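Local coordinates for transcriptional regulator, LacI family (Corynebacterium glutamicum, PDB 3H5T), which activates transcription of the inositol phosphate synthase gene ino1 in response to inositol and regulates other genes, probably for inositol-derived cell wall components and mycothiol, at residues A[191-203]-A[212-225]. Sequence-based numbering, arbitrary orientation.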
ATOM      1  N   LYS A 191      -1.967  13.189 -26.217  1.00 37.40           N
ATOM      2  CA  LYS A 191      -1.589  11.853 -26.652  1.00 36.71           C
ATOM      3  C   LYS A 191      -1.048  11.164 -25.407  1.00 35.79           C
ATOM      4  O   LYS A 191       0.161  11.031 -25.215  1.00 34.90           O
ATOM      5  CB  LYS A 191      -0.526  11.921 -27.753  1.00 39.06           C
ATOM      6  CG  LYS A 191      -1.046  12.524 -29.057  1.00 42.40           C
ATOM      7  CD  LYS A 191      -0.265  12.022 -30.263  1.00 44.32           C
ATOM      8  CE  LYS A 191      -0.950  12.427 -31.557  1.00 45.83           C
ATOM      9  NZ  LYS A 191      -0.291  11.829 -32.755  1.00 48.63           N
ATOM     10  N   ILE A 192      -1.975  10.732 -24.558  1.00 35.41           N
ATOM     11  CA  ILE A 192      -1.641  10.096 -23.294  1.00 33.00           C
ATOM     12  C   ILE A 192      -1.855   8.587 -23.285  1.00 31.92           C
ATOM     13  O   ILE A 192      -2.807   8.078 -23.866  1.00 32.11           O
ATOM     14  CB  ILE A 192      -2.478  10.722 -22.157  1.00 33.12           C
ATOM     15  CG1 ILE A 192      -2.353  12.247 -22.212  1.00 31.43           C
ATOM     16  CG2 ILE A 192      -2.001  10.203 -20.799  1.00 31.70           C
ATOM     17  CD1 ILE A 192      -3.355  12.983 -21.355  1.00 30.58           C
ATOM     18  N   GLY A 193      -0.941   7.885 -22.624  1.00 30.87           N
ATOM     19  CA  GLY A 193      -1.033   6.446 -22.493  1.00 29.22           C
ATOM     20  C   GLY A 193      -1.217   6.157 -21.012  1.00 28.32           C
ATOM     21  O   GLY A 193      -0.868   6.991 -20.178  1.00 27.35           O
ATOM     22  N   ILE A 194      -1.770   4.992 -20.679  1.00 27.29           N
ATOM     23  CA  ILE A 194      -1.990   4.614 -19.285  1.00 25.98           C
ATOM     24  C   ILE A 194      -1.372   3.250 -18.999  1.00 27.29           C
ATOM     25  O   ILE A 194      -1.395   2.372 -19.854  1.00 29.61           O
ATOM     26  CB  ILE A 194      -3.497   4.553 -18.957  1.00 23.57           C
ATOM     27  CG1 ILE A 194      -4.118   5.949 -19.093  1.00 24.96           C
ATOM     28  CG2 ILE A 194      -3.706   4.018 -17.555  1.00 22.16           C
ATOM     29  CD1 ILE A 194      -5.624   5.997 -18.869  1.00 22.74           C
ATOM     30  N   LEU A 195      -0.807   3.085 -17.805  1.00 26.38           N
ATOM     31  CA  LEU A 195      -0.203   1.816 -17.398  1.00 27.17           C
ATOM     32  C   LEU A 195      -0.847   1.350 -16.096  1.00 27.18           C
ATOM     33  O   LEU A 195      -1.090   2.156 -15.196  1.00 27.34           O
ATOM     34  CB  LEU A 195       1.310   1.966 -17.190  1.00 26.33           C
ATOM     35  CG  LEU A 195       2.144   2.156 -18.456  1.00 24.96           C
ATOM     36  CD1 LEU A 195       3.612   2.324 -18.108  1.00 24.72           C
ATOM     37  CD2 LEU A 195       1.952   0.958 -19.355  1.00 24.67           C
ATOM     38  N   SER A 196      -1.112   0.050 -15.995  1.00 25.48           N
ATOM     39  CA  SER A 196      -1.742  -0.517 -14.805  1.00 22.59           C
ATOM     40  C   SER A 196      -1.171  -1.856 -14.410  1.00 20.20           C
ATOM     41  O   SER A 196      -0.491  -2.519 -15.202  1.00 19.59           O
ATOM     42  CB  SER A 196      -3.241  -0.719 -15.040  1.00 24.43           C
ATOM     43  OG  SER A 196      -3.943   0.507 -14.978  1.00 32.48           O
ATOM     44  N   ILE A 197      -1.456  -2.258 -13.177  1.00 17.92           N
ATOM     45  CA  ILE A 197      -1.038  -3.572 -12.712  1.00 18.35           C
ATOM     46  C   ILE A 197      -2.288  -4.463 -12.794  1.00 17.28           C
ATOM     47  O   ILE A 197      -3.299  -4.040 -13.355  1.00 18.72           O
ATOM     48  CB  ILE A 197      -0.420  -3.525 -11.280  1.00 19.30           C
ATOM     49  CG1 ILE A 197      -1.305  -2.751 -10.306  1.00 16.78           C
ATOM     50  CG2 ILE A 197       0.957  -2.874 -11.346  1.00 18.92           C
ATOM     51  CD1 ILE A 197      -0.818  -2.848  -8.883  1.00 15.37           C
ATOM     52  N   ARG A 198      -2.238  -5.673 -12.247  1.00 18.05           N
ATOM     53  CA  ARG A 198      -3.357  -6.621 -12.344  1.00 17.10           C
ATOM     54  C   ARG A 198      -4.788  -6.083 -12.304  1.00 18.05           C
ATOM     55  O   ARG A 198      -5.215  -5.484 -11.322  1.00 18.99           O
ATOM     56  CB  ARG A 198      -3.214  -7.715 -11.294  1.00 17.92           C
ATOM     57  CG  ARG A 198      -4.016  -8.976 -11.611  1.00 16.60           C
ATOM     58  CD  ARG A 198      -3.686 -10.082 -10.631  1.00 14.84           C
ATOM     59  NE  ARG A 198      -2.239 -10.235 -10.473  1.00 14.92           N
ATOM     60  CZ  ARG A 198      -1.613 -10.209  -9.298  1.00 13.73           C
ATOM     61  NH1 ARG A 198      -2.300 -10.042  -8.180  1.00 11.81           N
ATOM     62  NH2 ARG A 198      -0.298 -10.334  -9.241  1.00 13.81           N
ATOM     63  N   LEU A 199      -5.527  -6.320 -13.386  1.00 18.17           N
ATOM     64  CA  LEU A 199      -6.915  -5.881 -13.491  1.00 18.79           C
ATOM     65  C   LEU A 199      -7.914  -7.018 -13.226  1.00 20.39           C
ATOM     66  O   LEU A 199      -9.057  -6.755 -12.853  1.00 21.43           O
ATOM     67  CB  LEU A 199      -7.176  -5.266 -14.878  1.00 13.98           C
ATOM     68  CG  LEU A 199      -6.652  -3.835 -15.133  1.00 14.51           C
ATOM     69  CD1 LEU A 199      -6.551  -3.535 -16.637  1.00  8.16           C
ATOM     70  CD2 LEU A 199      -7.573  -2.832 -14.446  1.00 12.75           C
ATOM     71  N   ASP A 200      -7.487  -8.268 -13.405  1.00 20.20           N
ATOM     72  CA  ASP A 200      -8.377  -9.407 -13.193  1.00 23.26           C
ATOM     73  C   ASP A 200      -7.633 -10.731 -12.965  1.00 24.04           C
ATOM     74  O   ASP A 200      -6.411 -10.791 -13.084  1.00 25.12           O
ATOM     75  CB  ASP A 200      -9.319  -9.557 -14.395  1.00 24.33           C
ATOM     76  CG  ASP A 200     -10.707 -10.025 -13.991  1.00 28.11           C
ATOM     77  OD1 ASP A 200     -10.833 -10.698 -12.941  1.00 28.41           O
ATOM     78  OD2 ASP A 200     -11.671  -9.725 -14.727  1.00 30.73           O
ATOM     79  N   ARG A 201      -8.378 -11.791 -12.652  1.00 25.55           N
ATOM     80  CA  ARG A 201      -7.787 -13.111 -12.409  1.00 27.83           C
ATOM     81  C   ARG A 201      -7.107 -13.673 -13.654  1.00 27.15           C
ATOM     82  O   ARG A 201      -5.965 -14.138 -13.596  1.00 27.55           O
ATOM     83  CB  ARG A 201      -8.847 -14.121 -11.949  1.00 30.10           C
ATOM     84  CG  ARG A 201      -9.664 -13.708 -10.739  1.00 36.67           C
ATOM     85  CD  ARG A 201     -10.638 -14.820 -10.335  1.00 39.81           C
ATOM     86  NE  ARG A 201     -10.012 -15.864  -9.523  1.00 43.00           N
ATOM     87  CZ  ARG A 201     -10.428 -17.130  -9.483  1.00 45.47           C
ATOM     88  NH1 ARG A 201     -11.469 -17.515 -10.216  1.00 46.27           N
ATOM     89  NH2 ARG A 201      -9.809 -18.012  -8.704  1.00 44.68           N
ATOM     90  N   ALA A 202      -7.817 -13.648 -14.776  1.00 24.73           N
ATOM     91  CA  ALA A 202      -7.263 -14.169 -16.016  1.00 24.48           C
ATOM     92  C   ALA A 202      -6.037 -13.353 -16.392  1.00 24.03           C
ATOM     93  O   ALA A 202      -6.135 -12.150 -16.644  1.00 24.73           O
ATOM     94  CB  ALA A 202      -8.305 -14.113 -17.140  1.00 22.41           C
ATOM     95  N   ASN A 203      -4.887 -14.017 -16.417  1.00 23.44           N
ATOM     96  CA  ASN A 203      -3.623 -13.379 -16.755  1.00 24.15           C
ATOM     97  C   ASN A 203      -3.700 -12.559 -18.034  1.00 22.98           C
ATOM     98  O   ASN A 203      -4.363 -12.947 -18.994  1.00 24.68           O
ATOM     99  CB  ASN A 203      -2.528 -14.437 -16.897  1.00 26.77           C
ATOM    100  CG  ASN A 203      -1.231 -13.868 -17.453  1.00 29.22           C
ATOM    101  OD1 ASN A 203      -1.164 -13.447 -18.609  1.00 29.60           O
ATOM    102  ND2 ASN A 203      -0.193 -13.848 -16.625  1.00 29.28           N
ATOM    103  N   ARG A 212     -11.942  -6.244 -20.856  1.00 29.95           N
ATOM    104  CA  ARG A 212     -11.175  -6.596 -19.669  1.00 28.06           C
ATOM    105  C   ARG A 212     -11.284  -5.503 -18.622  1.00 27.25           C
ATOM    106  O   ARG A 212     -11.425  -5.785 -17.437  1.00 27.09           O
ATOM    107  CB  ARG A 212      -9.701  -6.822 -20.012  1.00 27.03           C
ATOM    108  CG  ARG A 212      -8.879  -7.260 -18.814  1.00 25.35           C
ATOM    109  CD  ARG A 212      -7.500  -7.736 -19.208  1.00 26.28           C
ATOM    110  NE  ARG A 212      -6.666  -7.994 -18.037  1.00 27.10           N
ATOM    111  CZ  ARG A 212      -6.809  -9.030 -17.218  1.00 25.73           C
ATOM    112  NH1 ARG A 212      -7.761  -9.926 -17.437  1.00 26.52           N
ATOM    113  NH2 ARG A 212      -5.995  -9.169 -16.180  1.00 24.61           N
ATOM    114  N   LEU A 213     -11.235  -4.255 -19.075  1.00 26.32           N
ATOM    115  CA  LEU A 213     -11.320  -3.103 -18.182  1.00 27.99           C
ATOM    116  C   LEU A 213     -12.680  -3.012 -17.512  1.00 28.57           C
ATOM    117  O   LEU A 213     -12.779  -2.922 -16.293  1.00 29.07           O
ATOM    118  CB  LEU A 213     -11.048  -1.819 -18.968  1.00 26.54           C
ATOM    119  CG  LEU A 213     -11.086  -0.482 -18.236  1.00 24.60           C
ATOM    120  CD1 LEU A 213     -10.105  -0.514 -17.081  1.00 25.24           C
ATOM    121  CD2 LEU A 213     -10.736   0.637 -19.211  1.00 23.27           C
ATOM    122  N   GLU A 214     -13.722  -3.032 -18.333  1.00 30.53           N
ATOM    123  CA  GLU A 214     -15.104  -2.954 -17.878  1.00 31.88           C
ATOM    124  C   GLU A 214     -15.494  -4.061 -16.888  1.00 30.70           C
ATOM    125  O   GLU A 214     -16.302  -3.837 -15.987  1.00 31.24           O
ATOM    126  CB  GLU A 214     -16.023  -2.985 -19.108  1.00 34.11           C
ATOM    127  CG  GLU A 214     -17.506  -2.968 -18.814  1.00 40.17           C
ATOM    128  CD  GLU A 214     -18.338  -2.682 -20.056  1.00 45.61           C
ATOM    129  OE1 GLU A 214     -18.159  -3.391 -21.077  1.00 47.06           O
ATOM    130  OE2 GLU A 214     -19.170  -1.744 -20.010  1.00 47.36           O
ATOM    131  N   ASN A 215     -14.911  -5.247 -17.052  1.00 28.61           N
ATOM    132  CA  ASN A 215     -15.204  -6.392 -16.185  1.00 25.74           C
ATOM    133  C   ASN A 215     -14.132  -6.602 -15.116  1.00 25.88           C
ATOM    134  O   ASN A 215     -14.194  -7.560 -14.338  1.00 27.12           O
ATOM    135  CB  ASN A 215     -15.332  -7.666 -17.025  1.00 26.22           C
ATOM    136  CG  ASN A 215     -16.558  -7.658 -17.920  1.00 26.35           C
ATOM    137  OD1 ASN A 215     -17.681  -7.740 -17.442  1.00 28.53           O
ATOM    138  ND2 ASN A 215     -16.346  -7.562 -19.222  1.00 27.72           N
ATOM    139  N   ALA A 216     -13.153  -5.703 -15.079  1.00 23.04           N
ATOM    140  CA  ALA A 216     -12.069  -5.780 -14.113  1.00 20.23           C
ATOM    141  C   ALA A 216     -12.595  -5.936 -12.685  1.00 20.97           C
ATOM    142  O   ALA A 216     -13.419  -5.136 -12.219  1.00 20.83           O
ATOM    143  CB  ALA A 216     -11.197  -4.533 -14.219  1.00 18.43           C
ATOM    144  N   GLN A 217     -12.112  -6.965 -11.993  1.00 19.46           N
ATOM    145  CA  GLN A 217     -12.520  -7.227 -10.618  1.00 20.00           C
ATOM    146  C   GLN A 217     -11.543  -6.588  -9.629  1.00 19.50           C
ATOM    147  O   GLN A 217     -11.812  -6.512  -8.431  1.00 17.17           O
ATOM    148  CB  GLN A 217     -12.605  -8.735 -10.350  1.00 22.59           C
ATOM    149  CG  GLN A 217     -13.712  -9.459 -11.109  1.00 25.62           C
ATOM    150  CD  GLN A 217     -15.058  -8.794 -10.924  1.00 29.95           C
ATOM    151  OE1 GLN A 217     -15.524  -8.597  -9.796  1.00 33.19           O
ATOM    152  NE2 GLN A 217     -15.691  -8.433 -12.031  1.00 31.00           N
ATOM    153  N   TYR A 218     -10.398  -6.143 -10.122  1.00 18.47           N
ATOM    154  CA  TYR A 218      -9.449  -5.498  -9.239  1.00 19.08           C
ATOM    155  C   TYR A 218      -9.778  -4.017  -9.197  1.00 19.46           C
ATOM    156  O   TYR A 218      -9.260  -3.226  -9.979  1.00 18.73           O
ATOM    157  CB  TYR A 218      -8.005  -5.724  -9.710  1.00 19.32           C
ATOM    158  CG  TYR A 218      -7.401  -7.049  -9.263  1.00 18.74           C
ATOM    159  CD1 TYR A 218      -6.850  -7.193  -7.984  1.00 16.32           C
ATOM    160  CD2 TYR A 218      -7.404  -8.163 -10.112  1.00 16.71           C
ATOM    161  CE1 TYR A 218      -6.317  -8.415  -7.557  1.00 17.00           C
ATOM    162  CE2 TYR A 218      -6.879  -9.384  -9.702  1.00 17.78           C
ATOM    163  CZ  TYR A 218      -6.338  -9.509  -8.421  1.00 20.71           C
ATOM    164  OH  TYR A 218      -5.843 -10.727  -8.006  1.00 17.88           O
ATOM    165  N   GLN A 219     -10.683  -3.652  -8.294  1.00 22.23           N
ATOM    166  CA  GLN A 219     -11.060  -2.255  -8.112  1.00 23.44           C
ATOM    167  C   GLN A 219      -9.728  -1.582  -7.759  1.00 24.47           C
ATOM    168  O   GLN A 219      -8.760  -2.272  -7.463  1.00 27.35           O
ATOM    169  CB  GLN A 219     -12.061  -2.155  -6.957  1.00 25.46           C
ATOM    170  CG  GLN A 219     -13.291  -3.042  -7.142  1.00 25.93           C
ATOM    171  CD  GLN A 219     -14.038  -3.314  -5.837  1.00 27.59           C
ATOM    172  OE1 GLN A 219     -15.130  -3.885  -5.842  1.00 29.07           O
ATOM    173  NE2 GLN A 219     -13.448  -2.912  -4.719  1.00 25.29           N
ATOM    174  N   VAL A 220      -9.669  -0.259  -7.771  1.00 23.87           N
ATOM    175  CA  VAL A 220      -8.420   0.465  -7.494  1.00 22.47           C
ATOM    176  C   VAL A 220      -7.805   0.646  -8.875  1.00 21.87           C
ATOM    177  O   VAL A 220      -7.760   1.759  -9.393  1.00 21.55           O
ATOM    178  CB  VAL A 220      -7.415  -0.330  -6.575  1.00 21.89           C
ATOM    179  CG1 VAL A 220      -6.109   0.442  -6.414  1.00 20.59           C
ATOM    180  CG2 VAL A 220      -8.012  -0.561  -5.205  1.00 21.98           C
ATOM    181  N   GLN A 221      -7.362  -0.453  -9.481  1.00 21.00           N
ATOM    182  CA  GLN A 221      -6.795  -0.386 -10.818  1.00 20.84           C
ATOM    183  C   GLN A 221      -7.877   0.133 -11.748  1.00 20.33           C
ATOM    184  O   GLN A 221      -7.698   1.139 -12.421  1.00 22.08           O
ATOM    185  CB  GLN A 221      -6.351  -1.766 -11.281  1.00 21.68           C
ATOM    186  CG  GLN A 221      -5.225  -2.328 -10.466  1.00 24.24           C
ATOM    187  CD  GLN A 221      -4.113  -1.336 -10.313  1.00 24.77           C
ATOM    188  OE1 GLN A 221      -3.535  -0.893 -11.299  1.00 26.41           O
ATOM    189  NE2 GLN A 221      -3.809  -0.966  -9.071  1.00 27.05           N
ATOM    190  N   ARG A 222      -9.007  -0.563 -11.770  1.00 20.23           N
ATOM    191  CA  ARG A 222     -10.139  -0.188 -12.596  1.00 20.00           C
ATOM    192  C   ARG A 222     -10.577   1.236 -12.288  1.00 20.96           C
ATOM    193  O   ARG A 222     -10.774   2.040 -13.186  1.00 22.27           O
ATOM    194  CB  ARG A 222     -11.310  -1.138 -12.342  1.00 21.67           C
ATOM    195  CG  ARG A 222     -12.560  -0.836 -13.161  1.00 21.62           C
ATOM    196  CD  ARG A 222     -13.746  -1.617 -12.628  1.00 23.34           C
ATOM    197  NE  ARG A 222     -14.117  -1.172 -11.289  1.00 24.19           N
ATOM    198  CZ  ARG A 222     -14.949  -1.821 -10.479  1.00 24.93           C
ATOM    199  NH1 ARG A 222     -15.510  -2.962 -10.860  1.00 26.75           N
ATOM    200  NH2 ARG A 222     -15.223  -1.325  -9.284  1.00 26.09           N
ATOM    201  N   ASP A 223     -10.712   1.554 -11.010  1.00 23.00           N
ATOM    202  CA  ASP A 223     -11.148   2.878 -10.621  1.00 23.56           C
ATOM    203  C   ASP A 223     -10.135   3.990 -10.854  1.00 25.29           C
ATOM    204  O   ASP A 223     -10.529   5.136 -11.099  1.00 25.57           O
ATOM    205  CB  ASP A 223     -11.603   2.861  -9.165  1.00 24.85           C
ATOM    206  CG  ASP A 223     -12.908   2.110  -8.982  1.00 27.63           C
ATOM    207  OD1 ASP A 223     -13.431   1.576  -9.989  1.00 28.23           O
ATOM    208  OD2 ASP A 223     -13.415   2.053  -7.842  1.00 29.08           O
ATOM    209  N   ARG A 224      -8.842   3.686 -10.778  1.00 24.40           N
ATOM    210  CA  ARG A 224      -7.848   4.730 -11.019  1.00 26.49           C
ATOM    211  C   ARG A 224      -7.760   4.987 -12.521  1.00 28.52           C
ATOM    212  O   ARG A 224      -7.469   6.106 -12.960  1.00 28.53           O
ATOM    213  CB  ARG A 224      -6.479   4.340 -10.446  1.00 25.45           C
ATOM    214  CG  ARG A 224      -6.398   4.474  -8.923  1.00 24.24           C
ATOM    215  CD  ARG A 224      -5.044   4.046  -8.355  1.00 24.14           C
ATOM    216  NE  ARG A 224      -5.131   3.920  -6.900  1.00 26.33           N
ATOM    217  CZ  ARG A 224      -4.275   3.250  -6.131  1.00 24.15           C
ATOM    218  NH1 ARG A 224      -3.232   2.633  -6.663  1.00 22.05           N
ATOM    219  NH2 ARG A 224      -4.495   3.163  -4.824  1.00 25.16           N
ATOM    220  N   VAL A 225      -8.030   3.943 -13.304  1.00 28.17           N
ATOM    221  CA  VAL A 225      -8.018   4.056 -14.754  1.00 27.99           C
ATOM    222  C   VAL A 225      -9.235   4.893 -15.164  1.00 29.01           C
ATOM    223  O   VAL A 225      -9.126   5.810 -15.973  1.00 28.21           O
ATOM    224  CB  VAL A 225      -8.091   2.660 -15.425  1.00 27.26           C
ATOM    225  CG1 VAL A 225      -8.311   2.806 -16.916  1.00 25.74           C
ATOM    226  CG2 VAL A 225      -6.803   1.889 -15.173  1.00 24.28           C
TER
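Tyr-218 lies against the loop that leaves strand 192-197, and its side chain meets that loop from CB to hydroxyl. Tyr-218 CB rests 3.2 Å from Arg-198 O. Farther along the ring, Tyr-218 CD2 comes 3.3 Å from Asp-200 N, with the backbone of Leu-199 and Asp-200 at the ring edge. CE2 and CZ touch the aliphatic part of Arg-198, Tyr-218 CE2 lying 3.4 Å from Arg-198 CD, while Arg-198 CB sits over the rim of one face. OH ends at the edge of the Arg-198 guanidinium, near its plane, although the ring and guanidinium planes are 67° apart; the charge itself pairs with Glu-77. Tyr-218 N donates to Leu-199 O at 3.1 Å, and Tyr-218 is the centre of an inverse gamma turn just before helix 221-235. Leu-199 CD2 packs on Gln-221 CB at 3.6 Å and reaches Ala-216 CB and Leu-213 CD1. Gln-221, bent at chi2 (-49°), turns its amide across Ile-197, where OE1, less surely placed, accepts the backbone N of Ile-197. Arg-212 stretches out from CG to NE, bringing Arg-212 NH1 2.9 Å from Ala-202 O in a weak hydrogen bond; Glu-246, its salt-bridge partner, also accepts Leu-199 N. One helical turn on from Gln-221, Val-225 CG2 meets Ser-196 OG, which is hydrogen-bonded to Thr-275. Strand 192-197 and the start of helix 221-235 run nearly antiparallel (166°), 9.0 Å apart, in a beta-alpha-beta crossover to adjacent parallel strand 244-247, its first connection lengthened by strand 206-207 and helix 210-214, in the periplasmic-binding-protein-like domain of a LacI-family regulator.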